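Local coordinates for protein diguanylate cyclase (Pseudomonas aeruginosa, PDB 5M3C) that combines a GGDEF domain and an EAL domain in one chain and holds guanosine-5'-triphosphate and calcium ions in the model, at residues B[9-14]-B[76-81]; B[128-133]-B[144-149]; B[195-200]-B[411-416]; B[302-307]-B[328-333]. All blocks are in the same frame, centred on the assembly; numbering follows the deposited sequence.

Contact 1 (B[9-14]-B[76-81])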
loop_
_atom_site.group_PDB
_atom_site.type_symbol
_atom_site.label_atom_id
_atom_site.label_comp_id
_atom_site.label_asym_id
_atom_site.label_seq_id
_atom_site.Cartn_x
_atom_site.Cartn_y
_atom_site.Cartn_z
ATOM N N THR B 9 35.901 21.665 -4.810
ATOM C CA THR B 9 34.801 22.422 -4.203
ATOM C C THR B 9 35.222 23.798 -3.695
ATOM O O THR B 9 34.374 24.656 -3.439
ATOM C CB THR B 9 34.170 21.663 -3.021
ATOM O OG1 THR B 9 35.185 21.305 -2.077
ATOM C CG2 THR B 9 33.466 20.414 -3.504
ATOM N N GLY B 10 36.525 24.002 -3.539
ATOM C CA GLY B 10 37.048 25.244 -2.976
ATOM C C GLY B 10 36.835 25.325 -1.474
ATOM O O GLY B 10 37.116 26.350 -0.856
ATOM N N LEU B 11 36.337 24.240 -0.888
ATOM C CA LEU B 11 36.073 24.183 0.549
ATOM C C LEU B 11 37.314 23.796 1.343
ATOM O O LEU B 11 38.207 23.126 0.825
ATOM C CB LEU B 11 34.960 23.177 0.847
ATOM C CG LEU B 11 33.580 23.737 1.193
ATOM C CD1 LEU B 11 33.187 24.890 0.280
ATOM C CD2 LEU B 11 32.553 22.617 1.137
ATOM N N PRO B 12 37.367 24.211 2.617
ATOM C CA PRO B 12 38.470 23.843 3.496
ATOM C C PRO B 12 38.543 22.337 3.699
ATOM O O PRO B 12 37.526 21.706 3.976
ATOM C CB PRO B 12 38.115 24.534 4.819
ATOM C CG PRO B 12 37.162 25.619 4.457
ATOM C CD PRO B 12 36.395 25.093 3.284
ATOM N N ASN B 13 39.737 21.769 3.554
ATOM C CA ASN B 13 39.939 20.340 3.781
ATOM C C ASN B 13 39.950 20.035 5.279
ATOM O O ASN B 13 39.825 20.941 6.105
ATOM C CB ASN B 13 41.231 19.855 3.109
ATOM C CG ASN B 13 42.473 20.548 3.642
ATOM O OD1 ASN B 13 42.567 20.865 4.828
ATOM N ND2 ASN B 13 43.442 20.776 2.762
ATOM N N ARG B 14 40.103 18.762 5.626
ATOM C CA ARG B 14 39.972 18.333 7.017
ATOM C C ARG B 14 41.089 18.858 7.917
ATOM O O ARG B 14 40.868 19.098 9.103
ATOM C CB ARG B 14 39.883 16.809 7.109
ATOM C CG ARG B 14 41.160 16.068 6.761
ATOM C CD ARG B 14 40.964 14.567 6.907
ATOM N NE ARG B 14 42.234 13.846 6.943
ATOM C CZ ARG B 14 43.007 13.747 8.021
ATOM N NH1 ARG B 14 44.146 13.070 7.960
ATOM N NH2 ARG B 14 42.649 14.325 9.162
ATOM N N ASP B 76 30.592 30.297 11.495
ATOM C CA ASP B 76 30.452 28.891 11.123
ATOM C C ASP B 76 31.391 28.550 9.968
ATOM O O ASP B 76 31.745 29.418 9.169
ATOM C CB ASP B 76 29.007 28.587 10.712
ATOM C CG ASP B 76 28.009 28.806 11.842
ATOM O OD1 ASP B 76 28.428 28.833 13.021
ATOM O OD2 ASP B 76 26.800 28.943 11.546
ATOM N N THR B 77 31.787 27.283 9.883
ATOM C CA THR B 77 32.690 26.823 8.827
ATOM C C THR B 77 32.274 25.456 8.276
ATOM O O THR B 77 32.045 24.511 9.031
ATOM C CB THR B 77 34.161 26.769 9.309
ATOM O OG1 THR B 77 34.871 25.743 8.598
ATOM C CG2 THR B 77 34.239 26.491 10.806
ATOM N N VAL B 78 32.170 25.372 6.952
ATOM C CA VAL B 78 31.829 24.129 6.268
ATOM C C VAL B 78 33.062 23.586 5.567
ATOM O O VAL B 78 33.764 24.327 4.884
ATOM C CB VAL B 78 30.749 24.347 5.193
ATOM C CG1 VAL B 78 30.246 23.012 4.668
ATOM C CG2 VAL B 78 29.600 25.167 5.751
ATOM N N ALA B 79 33.318 22.292 5.724
ATOM C CA ALA B 79 34.503 21.687 5.134
ATOM C C ALA B 79 34.163 20.380 4.443
ATOM O O ALA B 79 33.204 19.706 4.811
ATOM C CB ALA B 79 35.552 21.450 6.207
ATOM N N ARG B 80 34.944 20.027 3.429
ATOM C CA ARG B 80 34.853 18.695 2.854
ATOM C C ARG B 80 35.828 17.780 3.589
ATOM O O ARG B 80 37.043 17.957 3.512
ATOM C CB ARG B 80 35.143 18.701 1.347
ATOM C CG ARG B 80 35.458 17.318 0.793
ATOM C CD ARG B 80 34.688 16.979 -0.475
ATOM N NE ARG B 80 35.506 17.071 -1.683
ATOM C CZ ARG B 80 35.427 16.227 -2.712
ATOM N NH1 ARG B 80 36.212 16.394 -3.771
ATOM N NH2 ARG B 80 34.577 15.209 -2.689
ATOM N N LEU B 81 35.281 16.813 4.319
ATOM C CA LEU B 81 36.091 15.819 5.013
ATOM C C LEU B 81 36.768 14.902 4.009
ATOM O O LEU B 81 37.925 14.522 4.180
ATOM C CB LEU B 81 35.223 14.983 5.953
ATOM C CG LEU B 81 35.986 14.022 6.863
ATOM C CD1 LEU B 81 36.930 14.788 7.775
ATOM C CD2 LEU B 81 35.027 13.182 7.686
#

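Contact 2 (B[128-133]-B[144-149])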
loop_
_atom_site.group_PDB
_atom_site.type_symbol
_atom_site.label_atom_id
_atom_site.label_comp_id
_atom_site.label_asym_id
_atom_site.label_seq_id
_atom_site.Cartn_x
_atom_site.Cartn_y
_atom_site.Cartn_z
ATOM N N GLY B 128 24.492 13.756 11.029
ATOM C CA GLY B 128 24.748 13.383 12.415
ATOM C C GLY B 128 25.237 14.594 13.173
ATOM O O GLY B 128 25.989 15.399 12.630
ATOM N N ILE B 129 24.810 14.738 14.423
ATOM C CA ILE B 129 25.211 15.891 15.230
ATOM C C ILE B 129 25.981 15.473 16.476
ATOM O O ILE B 129 25.560 14.572 17.199
ATOM C CB ILE B 129 23.994 16.721 15.684
ATOM C CG1 ILE B 129 23.074 17.021 14.502
ATOM C CG2 ILE B 129 24.454 18.020 16.330
ATOM C CD1 ILE B 129 21.815 17.766 14.891
ATOM N N ALA B 130 27.106 16.138 16.726
ATOM C CA ALA B 130 27.851 15.936 17.965
ATOM C C ALA B 130 28.066 17.275 18.650
ATOM O O ALA B 130 28.616 18.193 18.055
ATOM C CB ALA B 130 29.185 15.267 17.683
ATOM N N LEU B 131 27.629 17.384 19.900
ATOM C CA LEU B 131 27.761 18.626 20.655
ATOM C C LEU B 131 28.993 18.588 21.547
ATOM O O LEU B 131 29.365 17.531 22.050
ATOM C CB LEU B 131 26.520 18.852 21.521
ATOM C CG LEU B 131 25.224 19.198 20.786
ATOM C CD1 LEU B 131 24.019 18.940 21.676
ATOM C CD2 LEU B 131 25.243 20.643 20.313
ATOM N N PHE B 132 29.630 19.739 21.737
ATOM C CA PHE B 132 30.692 19.846 22.733
ATOM C C PHE B 132 30.336 20.890 23.785
ATOM O O PHE B 132 29.732 21.921 23.470
ATOM C CB PHE B 132 32.060 20.134 22.096
ATOM C CG PHE B 132 32.105 21.368 21.236
ATOM C CD1 PHE B 132 31.817 21.297 19.883
ATOM C CD2 PHE B 132 32.485 22.588 21.771
ATOM C CE1 PHE B 132 31.882 22.425 19.084
ATOM C CE2 PHE B 132 32.549 23.720 20.977
ATOM C CZ PHE B 132 32.250 23.639 19.633
ATOM N N PRO B 133 30.713 20.617 25.033
ATOM C CA PRO B 133 31.528 19.440 25.362
ATOM C C PRO B 133 30.732 18.213 25.818
ATOM O O PRO B 133 31.315 17.282 26.376
ATOM C CB PRO B 133 32.416 19.940 26.509
ATOM C CG PRO B 133 31.666 21.075 27.114
ATOM C CD PRO B 133 30.929 21.724 25.980
ATOM N N LYS B 144 34.485 11.553 15.443
ATOM C CA LYS B 144 34.064 10.157 15.563
ATOM C C LYS B 144 32.585 10.068 15.921
ATOM O O LYS B 144 31.786 9.464 15.202
ATOM C CB LYS B 144 34.898 9.444 16.634
ATOM C CG LYS B 144 34.514 7.991 16.869
ATOM N N ASN B 145 32.226 10.679 17.041
ATOM C CA ASN B 145 30.857 10.621 17.529
ATOM C C ASN B 145 29.887 11.261 16.535
ATOM O O ASN B 145 28.775 10.769 16.354
ATOM C CB ASN B 145 30.756 11.284 18.904
ATOM C CG ASN B 145 31.558 10.548 19.964
ATOM O OD1 ASN B 145 32.068 9.452 19.726
ATOM N ND2 ASN B 145 31.677 11.150 21.140
ATOM N N ALA B 146 30.305 12.347 15.887
ATOM C CA ALA B 146 29.456 12.998 14.882
ATOM C C ALA B 146 29.245 12.085 13.677
ATOM O O ALA B 146 28.198 12.120 13.032
ATOM C CB ALA B 146 30.063 14.320 14.442
ATOM N N ASP B 147 30.255 11.274 13.382
ATOM C CA ASP B 147 30.191 10.319 12.281
ATOM C C ASP B 147 29.221 9.185 12.607
ATOM O O ASP B 147 28.417 8.777 11.767
ATOM C CB ASP B 147 31.584 9.745 12.012
ATOM C CG ASP B 147 31.687 9.062 10.668
ATOM O OD1 ASP B 147 30.981 9.487 9.727
ATOM O OD2 ASP B 147 32.484 8.105 10.552
ATOM N N ALA B 148 29.303 8.677 13.833
ATOM C CA ALA B 148 28.404 7.617 14.284
ATOM C C ALA B 148 26.942 8.033 14.125
ATOM O O ALA B 148 26.119 7.272 13.609
ATOM C CB ALA B 148 28.697 7.263 15.733
ATOM N N ALA B 149 26.627 9.245 14.570
ATOM C CA ALA B 149 25.276 9.782 14.447
ATOM C C ALA B 149 24.835 9.802 12.989
ATOM O O ALA B 149 23.673 9.539 12.679
ATOM C CB ALA B 149 25.207 11.184 15.038
#

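Contact 3 (B[195-200]-B[411-416])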
loop_
_atom_site.group_PDB
_atom_site.type_symbol
_atom_site.label_atom_id
_atom_site.label_comp_id
_atom_site.label_asym_id
_atom_site.label_seq_id
_atom_site.Cartn_x
_atom_site.Cartn_y
_atom_site.Cartn_z
ATOM N N TYR B 195 16.138 -27.657 7.373
ATOM C CA TYR B 195 14.968 -28.201 6.697
ATOM C C TYR B 195 13.861 -28.559 7.678
ATOM O O TYR B 195 14.080 -29.269 8.654
ATOM C CB TYR B 195 15.366 -29.405 5.842
ATOM C CG TYR B 195 16.389 -29.040 4.791
ATOM C CD1 TYR B 195 17.743 -29.009 5.094
ATOM C CD2 TYR B 195 16.000 -28.695 3.504
ATOM C CE1 TYR B 195 18.683 -28.659 4.142
ATOM C CE2 TYR B 195 16.932 -28.346 2.545
ATOM C CZ TYR B 195 18.273 -28.329 2.868
ATOM O OH TYR B 195 19.203 -27.982 1.919
ATOM N N GLN B 196 12.670 -28.034 7.409
ATOM C CA GLN B 196 11.511 -28.287 8.250
ATOM C C GLN B 196 10.493 -29.116 7.484
ATOM O O GLN B 196 10.167 -28.798 6.341
ATOM C CB GLN B 196 10.879 -26.968 8.691
ATOM C CG GLN B 196 9.737 -27.134 9.675
ATOM C CD GLN B 196 9.491 -25.879 10.486
ATOM O OE1 GLN B 196 9.434 -24.777 9.941
ATOM N NE2 GLN B 196 9.349 -26.039 11.796
ATOM N N PRO B 197 9.987 -30.190 8.111
ATOM C CA PRO B 197 9.011 -31.045 7.447
ATOM C C PRO B 197 7.608 -30.441 7.419
ATOM O O PRO B 197 7.221 -29.722 8.343
ATOM C CB PRO B 197 9.023 -32.309 8.307
ATOM C CG PRO B 197 9.386 -31.825 9.667
ATOM C CD PRO B 197 10.350 -30.696 9.447
ATOM N N LYS B 198 6.868 -30.737 6.353
ATOM C CA LYS B 198 5.451 -30.393 6.262
ATOM C C LYS B 198 4.613 -31.665 6.282
ATOM O O LYS B 198 4.902 -32.616 5.557
ATOM C CB LYS B 198 5.151 -29.630 4.971
ATOM C CG LYS B 198 5.449 -28.142 5.016
ATOM C CD LYS B 198 6.821 -27.823 4.450
ATOM C CE LYS B 198 6.756 -26.650 3.485
ATOM N NZ LYS B 198 6.552 -27.117 2.087
ATOM N N LEU B 199 3.570 -31.674 7.106
ATOM C CA LEU B 199 2.704 -32.844 7.223
ATOM C C LEU B 199 1.323 -32.533 6.668
ATOM O O LEU B 199 0.920 -31.374 6.611
ATOM C CB LEU B 199 2.582 -33.273 8.687
ATOM C CG LEU B 199 2.140 -34.714 8.956
ATOM C CD1 LEU B 199 3.316 -35.668 8.814
ATOM C CD2 LEU B 199 1.534 -34.825 10.345
ATOM N N SER B 200 0.607 -33.571 6.245
ATOM C CA SER B 200 -0.781 -33.432 5.822
ATOM C C SER B 200 -1.685 -33.940 6.930
ATOM O O SER B 200 -1.432 -34.996 7.509
ATOM C CB SER B 200 -1.041 -34.224 4.536
ATOM O OG SER B 200 -2.429 -34.326 4.264
ATOM N N VAL B 411 5.447 -28.672 16.577
ATOM C CA VAL B 411 4.628 -29.837 16.907
ATOM C C VAL B 411 5.050 -31.022 16.045
ATOM O O VAL B 411 5.034 -32.167 16.497
ATOM C CB VAL B 411 3.123 -29.570 16.696
ATOM C CG1 VAL B 411 2.813 -29.371 15.218
ATOM C CG2 VAL B 411 2.294 -30.714 17.264
ATOM N N LEU B 412 5.421 -30.739 14.799
ATOM C CA LEU B 412 5.962 -31.763 13.921
ATOM C C LEU B 412 7.449 -31.892 14.235
ATOM O O LEU B 412 7.898 -32.915 14.747
ATOM C CB LEU B 412 5.744 -31.387 12.454
ATOM C CG LEU B 412 5.410 -32.531 11.493
ATOM C CD1 LEU B 412 5.426 -32.021 10.061
ATOM C CD2 LEU B 412 6.372 -33.697 11.651
ATOM N N SER B 413 8.204 -30.836 13.939
ATOM C CA SER B 413 9.612 -30.759 14.321
ATOM C C SER B 413 10.195 -29.404 13.940
ATOM O O SER B 413 9.799 -28.816 12.931
ATOM C CB SER B 413 10.435 -31.857 13.643
ATOM O OG SER B 413 11.036 -31.378 12.450
ATOM N N PRO B 414 11.145 -28.908 14.745
ATOM C CA PRO B 414 11.839 -27.682 14.386
ATOM C C PRO B 414 12.736 -27.920 13.177
ATOM O O PRO B 414 12.976 -29.072 12.809
ATOM C CB PRO B 414 12.672 -27.370 15.632
ATOM C CG PRO B 414 12.900 -28.691 16.276
ATOM C CD PRO B 414 11.675 -29.508 15.984
ATOM N N PRO B 415 13.221 -26.840 12.554
ATOM C CA PRO B 415 14.112 -26.985 11.407
ATOM C C PRO B 415 15.343 -27.814 11.760
ATOM O O PRO B 415 15.999 -27.543 12.766
ATOM C CB PRO B 415 14.502 -25.541 11.079
ATOM C CG PRO B 415 13.403 -24.706 11.646
ATOM C CD PRO B 415 12.952 -25.429 12.877
ATOM N N LEU B 416 15.638 -28.819 10.939
ATOM C CA LEU B 416 16.757 -29.728 11.190
ATOM C C LEU B 416 17.887 -29.559 10.172
ATOM O O LEU B 416 17.647 -29.154 9.036
ATOM C CB LEU B 416 16.279 -31.183 11.152
ATOM C CG LEU B 416 15.240 -31.642 12.177
ATOM C CD1 LEU B 416 15.136 -33.159 12.140
ATOM C CD2 LEU B 416 15.583 -31.167 13.582
#

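Contact 4 (B[302-307]-B[328-333]). With CA (calcium ion), chain H.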
loop_
_atom_site.group_PDB
_atom_site.type_symbol
_atom_site.label_atom_id
_atom_site.label_comp_id
_atom_site.label_asym_id
_atom_site.label_seq_id
_atom_site.Cartn_x
_atom_site.Cartn_y
_atom_site.Cartn_z
ATOM N N ILE B 302 6.466 -16.753 -1.524
ATOM C CA ILE B 302 6.585 -15.303 -1.615
ATOM C C ILE B 302 5.665 -14.638 -0.599
ATOM O O ILE B 302 4.492 -14.986 -0.493
ATOM C CB ILE B 302 6.252 -14.794 -3.029
ATOM C CG1 ILE B 302 6.886 -15.715 -4.077
ATOM C CG2 ILE B 302 6.733 -13.361 -3.201
ATOM C CD1 ILE B 302 6.775 -15.210 -5.499
ATOM N N THR B 303 6.205 -13.681 0.146
ATOM C CA THR B 303 5.462 -13.042 1.226
ATOM C C THR B 303 4.294 -12.213 0.690
ATOM O O THR B 303 4.439 -11.467 -0.283
ATOM C CB THR B 303 6.386 -12.158 2.095
ATOM O OG1 THR B 303 5.652 -11.635 3.208
ATOM C CG2 THR B 303 6.969 -11.006 1.288
ATOM N N GLU B 304 3.134 -12.360 1.328
ATOM C CA GLU B 304 1.930 -11.627 0.939
ATOM C C GLU B 304 2.209 -10.134 0.811
ATOM O O GLU B 304 2.010 -9.539 -0.253
ATOM C CB GLU B 304 0.818 -11.860 1.966
ATOM C CG GLU B 304 -0.528 -11.261 1.584
ATOM C CD GLU B 304 -1.549 -11.356 2.703
ATOM O OE1 GLU B 304 -2.756 -11.461 2.400
ATOM O OE2 GLU B 304 -1.150 -11.325 3.886
ATOM N N SER B 305 2.682 -9.543 1.904
ATOM C CA SER B 305 2.928 -8.104 1.977
ATOM C C SER B 305 3.619 -7.562 0.728
ATOM O O SER B 305 3.374 -6.426 0.321
ATOM C CB SER B 305 3.761 -7.772 3.219
ATOM O OG SER B 305 4.943 -8.553 3.275
ATOM N N PHE B 306 4.480 -8.374 0.121
ATOM C CA PHE B 306 5.198 -7.968 -1.082
ATOM C C PHE B 306 4.347 -8.164 -2.330
ATOM O O PHE B 306 4.251 -7.267 -3.167
ATOM C CB PHE B 306 6.500 -8.756 -1.234
ATOM C CG PHE B 306 7.210 -8.497 -2.530
ATOM C CD1 PHE B 306 6.927 -9.255 -3.654
ATOM C CD2 PHE B 306 8.149 -7.487 -2.629
ATOM C CE1 PHE B 306 7.573 -9.013 -4.852
ATOM C CE2 PHE B 306 8.799 -7.239 -3.824
ATOM C CZ PHE B 306 8.511 -8.004 -4.938
ATOM N N ILE B 307 3.738 -9.339 -2.454
ATOM C CA ILE B 307 2.958 -9.671 -3.644
ATOM C C ILE B 307 1.750 -8.751 -3.818
ATOM O O ILE B 307 1.347 -8.456 -4.944
ATOM C CB ILE B 307 2.498 -11.142 -3.630
ATOM C CG1 ILE B 307 3.494 -12.005 -4.407
ATOM C CG2 ILE B 307 1.115 -11.284 -4.247
ATOM C CD1 ILE B 307 2.997 -13.400 -4.725
ATOM N N LEU B 328 4.195 -22.233 -6.707
ATOM C CA LEU B 328 4.180 -20.912 -6.094
ATOM C C LEU B 328 3.295 -20.900 -4.860
ATOM O O LEU B 328 2.215 -21.496 -4.849
ATOM C CB LEU B 328 3.688 -19.867 -7.091
ATOM C CG LEU B 328 4.584 -19.650 -8.307
ATOM C CD1 LEU B 328 3.985 -18.578 -9.203
ATOM C CD2 LEU B 328 5.997 -19.272 -7.886
ATOM N N ALA B 329 3.758 -20.211 -3.823
ATOM C CA ALA B 329 3.036 -20.152 -2.560
ATOM C C ALA B 329 3.037 -18.742 -1.991
ATOM O O ALA B 329 4.028 -18.018 -2.089
ATOM C CB ALA B 329 3.654 -21.115 -1.558
ATOM N N ILE B 330 1.915 -18.361 -1.398
ATOM C CA ILE B 330 1.813 -17.091 -0.710
ATOM C C ILE B 330 2.082 -17.318 0.779
ATOM O O ILE B 330 1.405 -18.115 1.441
ATOM C CB ILE B 330 0.437 -16.436 -0.943
ATOM C CG1 ILE B 330 0.433 -14.991 -0.449
ATOM C CG2 ILE B 330 -0.666 -17.227 -0.267
ATOM C CD1 ILE B 330 1.130 -14.038 -1.392
ATOM N N ASP B 331 3.090 -16.618 1.289
ATOM C CA ASP B 331 3.571 -16.808 2.649
ATOM C C ASP B 331 3.015 -15.722 3.565
ATOM O O ASP B 331 2.683 -14.628 3.107
ATOM C CB ASP B 331 5.100 -16.765 2.663
ATOM C CG ASP B 331 5.705 -17.539 3.821
ATOM O OD1 ASP B 331 4.949 -18.120 4.630
ATOM O OD2 ASP B 331 6.949 -17.571 3.918
ATOM N N ASP B 332 2.918 -16.037 4.854
ATOM C CA ASP B 332 2.415 -15.097 5.856
ATOM C C ASP B 332 1.096 -14.469 5.416
ATOM O O ASP B 332 1.007 -13.250 5.264
ATOM C CB ASP B 332 3.442 -13.989 6.108
ATOM C CG ASP B 332 4.843 -14.524 6.330
ATOM O OD1 ASP B 332 5.002 -15.478 7.118
ATOM O OD2 ASP B 332 5.787 -13.982 5.722
ATOM N N PHE B 333 0.071 -15.297 5.221
ATOM C CA PHE B 333 -1.184 -14.813 4.649
ATOM C C PHE B 333 -2.223 -14.412 5.691
ATOM O O PHE B 333 -2.438 -15.120 6.674
ATOM C CB PHE B 333 -1.788 -15.866 3.721
ATOM C CG PHE B 333 -2.976 -15.373 2.950
ATOM C CD1 PHE B 333 -2.808 -14.612 1.807
ATOM C CD2 PHE B 333 -4.264 -15.663 3.372
ATOM C CE1 PHE B 333 -3.900 -14.154 1.095
ATOM C CE2 PHE B 333 -5.360 -15.208 2.664
ATOM C CZ PHE B 333 -5.178 -14.451 1.523
HETATM CA CA CA H . 8.326 -19.454 4.495
#

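Contact 1 (B[9-14]-B[76-81])
With CG of L81 anti to the backbone N (chi1 -173°), the end of this side chain comes nearer to R14 although its CB points away, and CD1 lies 3.6 Å from R14 CB. CG of R14 sits between its own backbone N and carbonyl carbon (chi1 69°); from there the extended chain runs across L81 and on to a salt bridge with E18. Behind R14 the backbone makes one weak bond over the gap, R80 N to P12 O at 3.1 Å. L11 reaches further back along the strand, CD2 lying 4.2 Å from V78 CG1, while CB of P12 rests 4.2 Å from A79 CB. In the GGDEF domain this sets the loop before helix 14-31 against strand 77-82, running steeply across it, on the side not taken by strand 85-90. N13 is the N-cap of that helix, its OD1 receiving L16 N. T9 puts CG2 over one face of the R80 guanidinium, and D6 ties the two together, its OD2 meeting both T9 OG1 and R80 NE. G83 O takes R80 NH2, and the side chain of R80, fixed in this way, touches the bound guanosine-5'-triphosphate.

Contact 2 (B[128-133]-B[144-149])
K144 O is gripped by two N-H groups, A148 N at 2.9 Å and, weakly, D147 N, and this winding of the helix sets A146 and A149 against G128 and A130 of the strand. No hydrogen bond spans the gap; the meeting is one of small groups. CB of A130 points at the helix and lies 3.5 Å from CB of A146, methyl to methyl, with the peptide between N145 and A146 beside it: A130 CB is 3.6 Å from A146 N. One helical turn on, CB of A149 points to the strand and settles on its backbone, 3.5 Å from G128 CA and 3.6 Å from I129 N. G128 has no side chain, which leaves room for A146 O as well, 3.7 Å from G128 CA. With methyl groups and a glycine at the interface, the two axes approach to 5.8 Å, with 148° between their directions. This is the first half of a beta-alpha-beta unit of the GGDEF domain: strand 119-132 leads into helix 139-155, which returns the chain to strand 161-163, parallel to and paired with the first. CB of I129 points away from the helix, and its side chain touches A103 of helix 96-108. Toward the start of the helix segment, CG of N145 is anti to its carbonyl carbon (chi1 -64°), and ND2 gives its hydrogen bond to D135 O in the connecting loop, while D135 OD2 accepts L131 N of the strand. Helix 168-187 packs on A148 through L168 and T169.

Contact 3 (B[195-200]-B[411-416])
In the EAL domain, a TIM-barrel-like fold, the first strand, 192-200, lies beside the last, 406-417, and here the irregular end of the latter runs antiparallel to it. Y195 and L416 form a hydrogen-bonded antiparallel pair, with Y195 N 2.7 Å from L416 O and L416 N 2.8 Å from Y195 O. Both side chains leave on the same face of the sheet, where the Y195 ring meets W256 edge-to-face. L416 O lies at the edge of the Y195 ring, near its plane, 3.9 Å from CD1. Beyond this pair a side chain continues the bonding. CG of Q196 is anti to the backbone N (chi1 -175°), and the extended chain brings NE2 to S413 O at 3.0 Å. The bond is nearly straight, 172° at the hydrogen, and S413 O lies in the plane of the Q196 amide. Q408 NE2 supplies the partner for Q196 OE1, so both ends of the amide have partners, consistent with the modelled flip. Further along, the side chains of P197 and L412 run alongside each other with opposite headings; L412 CD1 comes within 4.0 Å of P197 CG and 3.4 Å of L199 CB. S413 turns its OG over to P414 O, a bond of 3.0 Å inside the loop. CB of K198 points away from 411-416, and its NZ is hydrogen-bonded to S267 OG. P197 and P414 have no N-H to give, which probably interrupts the backbone pairing until L199 meets I407; between, the Q196 amide and L412 packing join the chains.

Contact 4 (B[302-307]-B[328-333])
The carboxylate of E304 and the ring of F333 cross with their planes 34° apart, E304 OE1 lying 3.2 Å from both F333 CD1 and CE1. The other oxygen, OE2, accepts G334 N, which helps fix how the carboxylate is turned. E304 follows strand 298-303 and F333 ends strand 327-333, neighbouring parallel strands of the EAL barrel linked through helix 312-324. The strands are stitched by I302 N to A329 O at 2.8 Å and D331 N to I302 O, also 2.8 Å. E304 N adds a third bond to D331 O at 2.9 Å, just where the first strand gives way to a short helix; T303 O begins that helix by accepting both F306 N and I307 N. CG1 of I330 is anti to the backbone N (chi1 -169°), and this carries CD1 beneath the helix start, against E304 CA and 3.9 Å from I307 CD1. On the opposite face of the sheet from I330, D331 reaches the bound calcium ion through OD2 at 2.4 Å, and E210, N269 and E301 complete the protein ligands. E388 lies close to the carboxylates of D331 and D332. The chain turns a corner at D332, and there its N meets D331 OD1 from above the carboxylate plane, 2.9 Å away.

How the contacts relate
The four contacts fall into two pairs, one in each domain, and they follow the chain in order except that contact 4 is nested within the long loop closed by contact 3. Contacts 1 and 2 reach the same mixed sheet of the GGDEF domain, their centres 17 Å apart: one at strand 77-82, beside the guanosine-5'-triphosphate pocket, the other on strand 119-132. Contacts 3 and 4, with centres 20 Å apart, share the eight-stranded sheet of the EAL domain, contact 3 at its end strand and contact 4 at the calcium site. Centres in different domains lie 41 to 59 Å apart, so the nucleotide pocket and the EAL calcium site are built separately.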